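Local coordinates for protein STM4351 (Salmonella enterica, PDB 2Y7I) that binds arginine with high specificity in the periplasm, as a solute-binding protein of family 3 that probably serves amino acid uptake, at residues A[11-23]-A[157-169]. Residues are numbered along the deposited sequence; the frame is centred on the assembly and turned at random.
Sequences GTSATYAPYEFVD and VFGDVAAIGKWLK. With ZN (zinc ion), chain F; ARG (arginine), chain C.
Tyr16 and Asp160 meet beside the bound arginine, where the two lobes of this periplasmic binding protein close on their ligand in the Venus flytrap manner. The phenol of Tyr16 donates from OH to Asp160 OD2 (2.7 Å) and receives Asp160 N at the same oxygen (2.8 Å, fairly straight at 159°), so a single hydroxyl, both donor and acceptor, is gripped twice by one residue. The hydroxyl meets OD2 on its anti side, slightly out of the carboxylate plane, the ring turned 77° from that plane. The same OD2 accepts the ligand's amino nitrogen N at 2.8 Å, and His123 NE2 also bonds to it; an acidic side chain suits a ligand ammonium group.

The Tyr16 ring is a flat partition between ligand and helix 161-168. CD of the arginine lies over one face, toward the rim, with NE 3.4 Å from Tyr16 CD2, while Ala163 CB makes a CH-pi contact over the other, 3.8 Å from the ring centroid; the short alanine side chain suits the close approach of helix and loop, whose CA atoms come within 5.6 Å at Ala17 and Ala163. At the far end of the ligand, the same loop holds the guanidinium: NH2 bonds to Ser13 O and to Glu20 OE2, whose carboxylate probably complements the positive charge.

Behind this shell, the loop runs past the helix through Ala17 and a cis-peptide Pro18, with Pro18 CD against Ala162. Tyr19 reaches Ala162 CB obliquely, and a water links its OH to Ala162 N at the start of the helix. Lys166 leaves its backbone with CG anti to N (chi1 173°) and bends at chi2, which brings CG and CE against the Ala17 methyl (CE to CB 3.8 Å). A second water bridges Ala17 O and Ala163 O, and Ala17 O also takes a CA-H...O contact from Ala163 CA at 3.2 Å.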
ATOM      1  N   GLY A  11      -8.818 -14.734  14.074  1.00 18.56           N
ATOM      2  CA  GLY A  11     -10.183 -14.534  14.541  1.00 17.65           C
ATOM      3  C   GLY A  11     -10.719 -13.295  13.857  1.00 16.61           C
ATOM      4  O   GLY A  11      -9.982 -12.321  13.660  1.00 15.95           O
ATOM      5  N   THR A  12     -11.995 -13.340  13.484  1.00 16.35           N
ATOM      6  CA  THR A  12     -12.685 -12.204  12.881  1.00 15.56           C
ATOM      7  C   THR A  12     -14.186 -12.256  13.206  1.00 15.65           C
ATOM      8  O   THR A  12     -14.686 -13.237  13.775  1.00 16.76           O
ATOM      9  CB  THR A  12     -12.475 -12.133  11.335  1.00 16.06           C
ATOM     10  OG1 THR A  12     -12.818 -10.823  10.869  1.00 13.96           O
ATOM     11  CG2 THR A  12     -13.326 -13.163  10.606  1.00 16.39           C
ATOM     12  N   SER A  13     -14.890 -11.188  12.847  1.00 15.07           N
ATOM     13  CA  SER A  13     -16.340 -11.127  12.959  1.00 15.83           C
ATOM     14  C   SER A  13     -16.904 -10.767  11.599  1.00 15.76           C
ATOM     15  O   SER A  13     -16.889  -9.595  11.201  1.00 14.96           O
ATOM     16  CB  SER A  13     -16.769 -10.076  13.979  1.00 15.30           C
ATOM     17  OG  SER A  13     -18.173 -10.135  14.157  1.00 17.45           O
ATOM     18  N   ALA A  14     -17.387 -11.788  10.894  1.00 17.97           N
ATOM     19  CA  ALA A  14     -17.805 -11.670   9.497  1.00 19.11           C
ATOM     20  C   ALA A  14     -19.230 -11.127   9.338  1.00 19.90           C
ATOM     21  O   ALA A  14     -20.061 -11.729   8.661  1.00 20.67           O
ATOM     22  CB  ALA A  14     -17.656 -13.021   8.803  1.00 20.18           C
ATOM     23  N   THR A  15     -19.465  -9.964   9.942  1.00 20.18           N
ATOM     24  CA  THR A  15     -20.761  -9.290  10.004  1.00 21.08           C
ATOM     25  C   THR A  15     -20.695  -7.942   9.287  1.00 19.97           C
ATOM     26  O   THR A  15     -21.633  -7.130   9.368  1.00 19.80           O
ATOM     27  CB  THR A  15     -21.109  -8.988  11.495  1.00 21.25           C
ATOM     28  OG1 THR A  15     -20.010  -8.286  12.114  1.00 22.21           O
ATOM     29  CG2 THR A  15     -21.351 -10.275  12.257  1.00 23.38           C
ATOM     30  N   TYR A  16     -19.588  -7.706   8.581  1.00 19.14           N
ATOM     31  CA  TYR A  16     -19.151  -6.345   8.265  1.00 18.04           C
ATOM     32  C   TYR A  16     -18.590  -6.180   6.845  1.00 17.61           C
ATOM     33  O   TYR A  16     -17.445  -5.784   6.679  1.00 17.49           O
ATOM     34  CB  TYR A  16     -18.101  -5.916   9.320  1.00 17.77           C
ATOM     35  CG  TYR A  16     -18.152  -4.452   9.746  1.00 17.57           C
ATOM     36  CD1 TYR A  16     -19.348  -3.864  10.159  1.00 18.65           C
ATOM     37  CD2 TYR A  16     -16.990  -3.666   9.761  1.00 18.04           C
ATOM     38  CE1 TYR A  16     -19.400  -2.523  10.553  1.00 19.14           C
ATOM     39  CE2 TYR A  16     -17.031  -2.325  10.151  1.00 17.67           C
ATOM     40  CZ  TYR A  16     -18.242  -1.764  10.551  1.00 19.63           C
ATOM     41  OH  TYR A  16     -18.303  -0.445  10.956  1.00 19.24           O
ATOM     42  N   ALA A  17     -19.395  -6.479   5.826  1.00 17.47           N
ATOM     43  CA  ALA A  17     -19.000  -6.230   4.436  1.00 17.58           C
ATOM     44  C   ALA A  17     -18.681  -4.750   4.281  1.00 17.13           C
ATOM     45  O   ALA A  17     -19.388  -3.922   4.862  1.00 16.71           O
ATOM     46  CB  ALA A  17     -20.133  -6.627   3.468  1.00 18.18           C
ATOM     47  N   PRO A  18     -17.636  -4.403   3.495  1.00 17.26           N
ATOM     48  CA  PRO A  18     -16.766  -5.259   2.670  1.00 17.83           C
ATOM     49  C   PRO A  18     -15.483  -5.749   3.360  1.00 17.34           C
ATOM     50  O   PRO A  18     -14.618  -6.317   2.688  1.00 18.27           O
ATOM     51  CB  PRO A  18     -16.357  -4.305   1.539  1.00 18.33           C
ATOM     52  CG  PRO A  18     -16.189  -2.992   2.262  1.00 17.10           C
ATOM     53  CD  PRO A  18     -17.283  -2.976   3.331  1.00 17.18           C
ATOM     54  N   TYR A  19     -15.334  -5.484   4.654  1.00 15.81           N
ATOM     55  CA  TYR A  19     -14.146  -5.906   5.402  1.00 15.34           C
ATOM     56  C   TYR A  19     -14.111  -7.441   5.540  1.00 15.58           C
ATOM     57  O   TYR A  19     -13.144  -8.079   5.152  1.00 16.20           O
ATOM     58  CB  TYR A  19     -14.127  -5.241   6.782  1.00 14.24           C
ATOM     59  CG  TYR A  19     -14.101  -3.721   6.744  1.00 14.82           C
ATOM     60  CD1 TYR A  19     -12.905  -3.035   6.562  1.00 15.18           C
ATOM     61  CD2 TYR A  19     -15.281  -2.972   6.864  1.00 14.94           C
ATOM     62  CE1 TYR A  19     -12.872  -1.643   6.515  1.00 16.37           C
ATOM     63  CE2 TYR A  19     -15.256  -1.588   6.828  1.00 15.76           C
ATOM     64  CZ  TYR A  19     -14.054  -0.935   6.650  1.00 16.10           C
ATOM     65  OH  TYR A  19     -14.015   0.433   6.603  1.00 18.76           O
ATOM     66  N   GLU A  20     -15.187  -8.012   6.082  1.00 15.08           N
ATOM     67  CA  GLU A  20     -15.344  -9.463   6.207  1.00 15.94           C
ATOM     68  C   GLU A  20     -16.814  -9.783   6.332  1.00 16.42           C
ATOM     69  O   GLU A  20     -17.546  -9.113   7.069  1.00 15.48           O
ATOM     70  CB  GLU A  20     -14.592 -10.038   7.417  1.00 15.80           C
ATOM     71  CG  GLU A  20     -14.831  -9.269   8.725  1.00 14.72           C
ATOM     72  CD  GLU A  20     -13.770  -8.234   8.969  1.00 16.45           C
ATOM     73  OE1 GLU A  20     -12.625  -8.489   8.541  1.00 16.25           O
ATOM     74  OE2 GLU A  20     -14.067  -7.175   9.579  1.00 15.34           O
ATOM     75  N   PHE A  21     -17.234 -10.797   5.581  1.00 17.76           N
ATOM     76  CA  PHE A  21     -18.616 -11.230   5.540  1.00 19.30           C
ATOM     77  C   PHE A  21     -18.691 -12.638   4.956  1.00 20.42           C
ATOM     78  O   PHE A  21     -17.670 -13.212   4.551  1.00 20.41           O
ATOM     79  CB  PHE A  21     -19.489 -10.228   4.762  1.00 19.43           C
ATOM     80  CG  PHE A  21     -19.150 -10.106   3.293  1.00 20.94           C
ATOM     81  CD1 PHE A  21     -18.083  -9.310   2.871  1.00 21.35           C
ATOM     82  CD2 PHE A  21     -19.935 -10.744   2.332  1.00 23.05           C
ATOM     83  CE1 PHE A  21     -17.788  -9.168   1.520  1.00 23.56           C
ATOM     84  CE2 PHE A  21     -19.642 -10.620   0.979  1.00 24.84           C
ATOM     85  CZ  PHE A  21     -18.562  -9.822   0.571  1.00 24.19           C
ATOM     86  N   VAL A  22     -19.893 -13.196   4.934  1.00 21.67           N
ATOM     87  CA  VAL A  22     -20.090 -14.576   4.515  1.00 23.61           C
ATOM     88  C   VAL A  22     -20.807 -14.550   3.174  1.00 25.01           C
ATOM     89  O   VAL A  22     -21.809 -13.851   3.018  1.00 25.17           O
ATOM     90  CB  VAL A  22     -20.888 -15.382   5.579  1.00 24.15           C
ATOM     91  CG1 VAL A  22     -20.991 -16.847   5.197  1.00 25.27           C
ATOM     92  CG2 VAL A  22     -20.207 -15.267   6.944  1.00 23.99           C
ATOM     93  N   ASP A  23     -20.267 -15.262   2.194  1.00 26.10           N
ATOM     94  CA  ASP A  23     -20.902 -15.325   0.876  1.00 27.87           C
ATOM     95  C   ASP A  23     -21.926 -16.452   0.830  1.00 29.68           C
ATOM     96  O   ASP A  23     -22.189 -17.098   1.847  1.00 29.30           O
ATOM     97  CB  ASP A  23     -19.856 -15.492  -0.239  1.00 28.54           C
ATOM     98  CG  ASP A  23     -19.132 -16.819  -0.176  1.00 30.20           C
ATOM     99  OD1 ASP A  23     -19.579 -17.746   0.538  1.00 31.24           O
ATOM    100  OD2 ASP A  23     -18.099 -16.948  -0.866  1.00 32.13           O
ATOM    101  N   VAL A 157     -28.660   3.234  12.449  1.00 14.13           N
ATOM    102  CA  VAL A 157     -27.577   2.288  12.718  1.00 13.68           C
ATOM    103  C   VAL A 157     -26.297   3.067  12.446  1.00 13.34           C
ATOM    104  O   VAL A 157     -26.204   3.758  11.440  1.00 13.73           O
ATOM    105  CB  VAL A 157     -27.680   0.998  11.857  1.00 13.67           C
ATOM    106  CG1 VAL A 157     -26.381   0.155  11.977  1.00 13.88           C
ATOM    107  CG2 VAL A 157     -28.888   0.131  12.301  1.00 12.80           C
ATOM    108  N   PHE A 158     -25.343   2.979  13.371  1.00 13.26           N
ATOM    109  CA  PHE A 158     -24.138   3.820  13.383  1.00 13.42           C
ATOM    110  C   PHE A 158     -22.919   2.915  13.211  1.00 13.34           C
ATOM    111  O   PHE A 158     -22.736   1.976  13.988  1.00 12.64           O
ATOM    112  CB  PHE A 158     -24.110   4.569  14.726  1.00 13.11           C
ATOM    113  CG  PHE A 158     -22.953   5.510  14.920  1.00 12.74           C
ATOM    114  CD1 PHE A 158     -22.653   6.504  13.989  1.00 15.66           C
ATOM    115  CD2 PHE A 158     -22.211   5.448  16.098  1.00 14.57           C
ATOM    116  CE1 PHE A 158     -21.589   7.400  14.204  1.00 15.56           C
ATOM    117  CE2 PHE A 158     -21.149   6.340  16.337  1.00 15.90           C
ATOM    118  CZ  PHE A 158     -20.837   7.313  15.384  1.00 14.54           C
ATOM    119  N   GLY A 159     -22.125   3.173  12.167  1.00 13.55           N
ATOM    120  CA  GLY A 159     -20.954   2.348  11.844  1.00 14.74           C
ATOM    121  C   GLY A 159     -19.997   2.975  10.843  1.00 15.48           C
ATOM    122  O   GLY A 159     -20.113   4.173  10.532  1.00 15.77           O
ATOM    123  N   ASP A 160     -19.051   2.177  10.330  1.00 15.79           N
ATOM    124  CA  ASP A 160     -18.068   2.691   9.360  1.00 16.59           C
ATOM    125  C   ASP A 160     -18.735   3.004   8.031  1.00 16.47           C
ATOM    126  O   ASP A 160     -19.625   2.279   7.588  1.00 16.07           O
ATOM    127  CB  ASP A 160     -16.879   1.722   9.166  1.00 17.47           C
ATOM    128  CG  ASP A 160     -15.915   1.734  10.353  1.00 18.53           C
ATOM    129  OD1 ASP A 160     -15.087   2.655  10.452  1.00 23.26           O
ATOM    130  OD2 ASP A 160     -15.982   0.830  11.199  1.00 19.46           O
ATOM    131  N   VAL A 161     -18.302   4.095   7.401  1.00 16.39           N
ATOM    132  CA  VAL A 161     -18.912   4.544   6.150  1.00 17.04           C
ATOM    133  C   VAL A 161     -18.916   3.476   5.058  1.00 16.85           C
ATOM    134  O   VAL A 161     -19.913   3.336   4.354  1.00 16.37           O
ATOM    135  CB  VAL A 161     -18.367   5.937   5.655  1.00 18.03           C
ATOM    136  CG1 VAL A 161     -16.868   5.894   5.346  1.00 18.80           C
ATOM    137  CG2 VAL A 161     -19.182   6.447   4.474  1.00 19.17           C
ATOM    138  N   ALA A 162     -17.825   2.707   4.945  1.00 16.34           N
ATOM    139  CA  ALA A 162     -17.737   1.646   3.939  1.00 16.62           C
ATOM    140  C   ALA A 162     -18.792   0.564   4.160  1.00 16.41           C
ATOM    141  O   ALA A 162     -19.433   0.097   3.205  1.00 17.43           O
ATOM    142  CB  ALA A 162     -16.312   1.024   3.912  1.00 16.65           C
ATOM    143  N   ALA A 163     -18.978   0.175   5.417  1.00 15.29           N
ATOM    144  CA  ALA A 163     -19.918  -0.887   5.764  1.00 15.76           C
ATOM    145  C   ALA A 163     -21.354  -0.431   5.539  1.00 16.09           C
ATOM    146  O   ALA A 163     -22.152  -1.146   4.932  1.00 17.06           O
ATOM    147  CB  ALA A 163     -19.712  -1.326   7.205  1.00 14.82           C
ATOM    148  N   ILE A 164     -21.666   0.772   6.011  1.00 15.83           N
ATOM    149  CA  ILE A 164     -23.007   1.352   5.843  1.00 16.62           C
ATOM    150  C   ILE A 164     -23.288   1.563   4.354  1.00 17.34           C
ATOM    151  O   ILE A 164     -24.367   1.202   3.845  1.00 17.52           O
ATOM    152  CB  ILE A 164     -23.139   2.689   6.627  1.00 16.69           C
ATOM    153  CG1 ILE A 164     -22.970   2.513   8.161  1.00 18.40           C
ATOM    154  CG2 ILE A 164     -24.411   3.464   6.239  1.00 16.70           C
ATOM    155  CD1 ILE A 164     -23.632   1.323   8.778  1.00 19.84           C
ATOM    156  N   GLY A 165     -22.306   2.127   3.653  1.00 17.53           N
ATOM    157  CA  GLY A 165     -22.401   2.358   2.210  1.00 18.59           C
ATOM    158  C   GLY A 165     -22.716   1.080   1.465  1.00 19.25           C
ATOM    159  O   GLY A 165     -23.573   1.058   0.567  1.00 20.00           O
ATOM    160  N   LYS A 166     -22.034  -0.000   1.843  1.00 18.65           N
ATOM    161  CA  LYS A 166     -22.268  -1.299   1.215  1.00 19.62           C
ATOM    162  C   LYS A 166     -23.711  -1.779   1.427  1.00 19.14           C
ATOM    163  O   LYS A 166     -24.376  -2.204   0.485  1.00 19.86           O
ATOM    164  CB  LYS A 166     -21.239  -2.325   1.715  1.00 19.43           C
ATOM    165  CG  LYS A 166     -21.476  -3.750   1.263  1.00 23.66           C
ATOM    166  CD  LYS A 166     -20.824  -4.030  -0.089  1.00 29.44           C
ATOM    167  CE  LYS A 166     -20.427  -5.503  -0.201  1.00 32.15           C
ATOM    168  NZ  LYS A 166     -21.605  -6.361  -0.529  1.00 34.67           N
ATOM    169  N   TRP A 167     -24.193  -1.693   2.665  1.00 18.42           N
ATOM    170  CA  TRP A 167     -25.558  -2.106   3.003  1.00 18.47           C
ATOM    171  C   TRP A 167     -26.575  -1.312   2.191  1.00 19.63           C
ATOM    172  O   TRP A 167     -27.596  -1.858   1.742  1.00 20.39           O
ATOM    173  CB  TRP A 167     -25.807  -1.924   4.511  1.00 17.39           C
ATOM    174  CG  TRP A 167     -27.185  -2.372   4.959  1.00 18.15           C
ATOM    175  CD1 TRP A 167     -27.605  -3.658   5.184  1.00 18.29           C
ATOM    176  CD2 TRP A 167     -28.320  -1.532   5.205  1.00 18.36           C
ATOM    177  NE1 TRP A 167     -28.927  -3.668   5.555  1.00 18.77           N
ATOM    178  CE2 TRP A 167     -29.388  -2.375   5.590  1.00 19.47           C
ATOM    179  CE3 TRP A 167     -28.533  -0.142   5.149  1.00 17.59           C
ATOM    180  CZ2 TRP A 167     -30.660  -1.879   5.907  1.00 18.95           C
ATOM    181  CZ3 TRP A 167     -29.799   0.354   5.473  1.00 18.90           C
ATOM    182  CH2 TRP A 167     -30.847  -0.519   5.847  1.00 19.30           C
ATOM    183  N   LEU A 168     -26.279  -0.026   1.984  1.00 19.51           N
ATOM    184  CA  LEU A 168     -27.192   0.885   1.287  1.00 20.90           C
ATOM    185  C   LEU A 168     -27.454   0.505  -0.154  1.00 22.42           C
ATOM    186  O   LEU A 168     -28.510   0.826  -0.701  1.00 23.41           O
ATOM    187  CB  LEU A 168     -26.671   2.320   1.339  1.00 20.51           C
ATOM    188  CG  LEU A 168     -26.989   3.080   2.624  1.00 21.40           C
ATOM    189  CD1 LEU A 168     -26.402   4.472   2.548  1.00 22.47           C
ATOM    190  CD2 LEU A 168     -28.510   3.142   2.854  1.00 20.99           C
ATOM    191  N   LYS A 169     -26.494  -0.176  -0.769  1.00 23.03           N
ATOM    192  CA  LYS A 169     -26.646  -0.637  -2.146  1.00 25.13           C
ATOM    193  C   LYS A 169     -27.951  -1.414  -2.354  1.00 25.78           C
ATOM    194  O   LYS A 169     -28.562  -1.328  -3.423  1.00 26.60           O
ATOM    195  CB  LYS A 169     -25.413  -1.437  -2.596  1.00 25.93           C
ATOM    196  CG  LYS A 169     -24.204  -0.548  -2.926  1.00 27.81           C
ATOM    197  CD  LYS A 169     -22.918  -1.339  -3.151  1.00 31.42           C
ATOM    198  CE  LYS A 169     -21.912  -0.505  -3.944  1.00 34.41           C
ATOM    199  NZ  LYS A 169     -20.487  -0.899  -3.691  1.00 35.43           N
TER
HETATM  200 ZN    ZN F1248     -18.065 -18.760  -1.960  1.00 33.49          ZN
HETATM  201  N   ARG C1245     -14.025   0.017  12.962  1.00 13.25           N
HETATM  202  CA  ARG C1245     -14.909  -0.167  14.155  1.00 13.72           C
HETATM  203  C   ARG C1245     -14.060  -0.472  15.383  1.00 13.54           C
HETATM  204  O   ARG C1245     -14.597  -0.689  16.467  1.00 12.77           O
HETATM  205  CB  ARG C1245     -15.932  -1.299  13.921  1.00 13.75           C
HETATM  206  CG  ARG C1245     -15.301  -2.641  13.508  1.00 14.85           C
HETATM  207  CD  ARG C1245     -16.325  -3.771  13.429  1.00 15.37           C
HETATM  208  NE  ARG C1245     -15.751  -4.919  12.722  1.00 12.96           N
HETATM  209  CZ  ARG C1245     -16.373  -6.077  12.508  1.00 12.44           C
HETATM  210  NH1 ARG C1245     -17.615  -6.287  12.948  1.00 12.54           N
HETATM  211  NH2 ARG C1245     -15.746  -7.031  11.852  1.00 13.45           N
HETATM  212  OXT ARG C1245     -12.818  -0.530  15.307  1.00 13.15           O
HETATM  213  O   HOH W   1     -21.997  -3.895   5.433  1.00 17.80           O
HETATM  214  O   HOH W   2     -14.956   2.980   5.976  1.00 21.11           O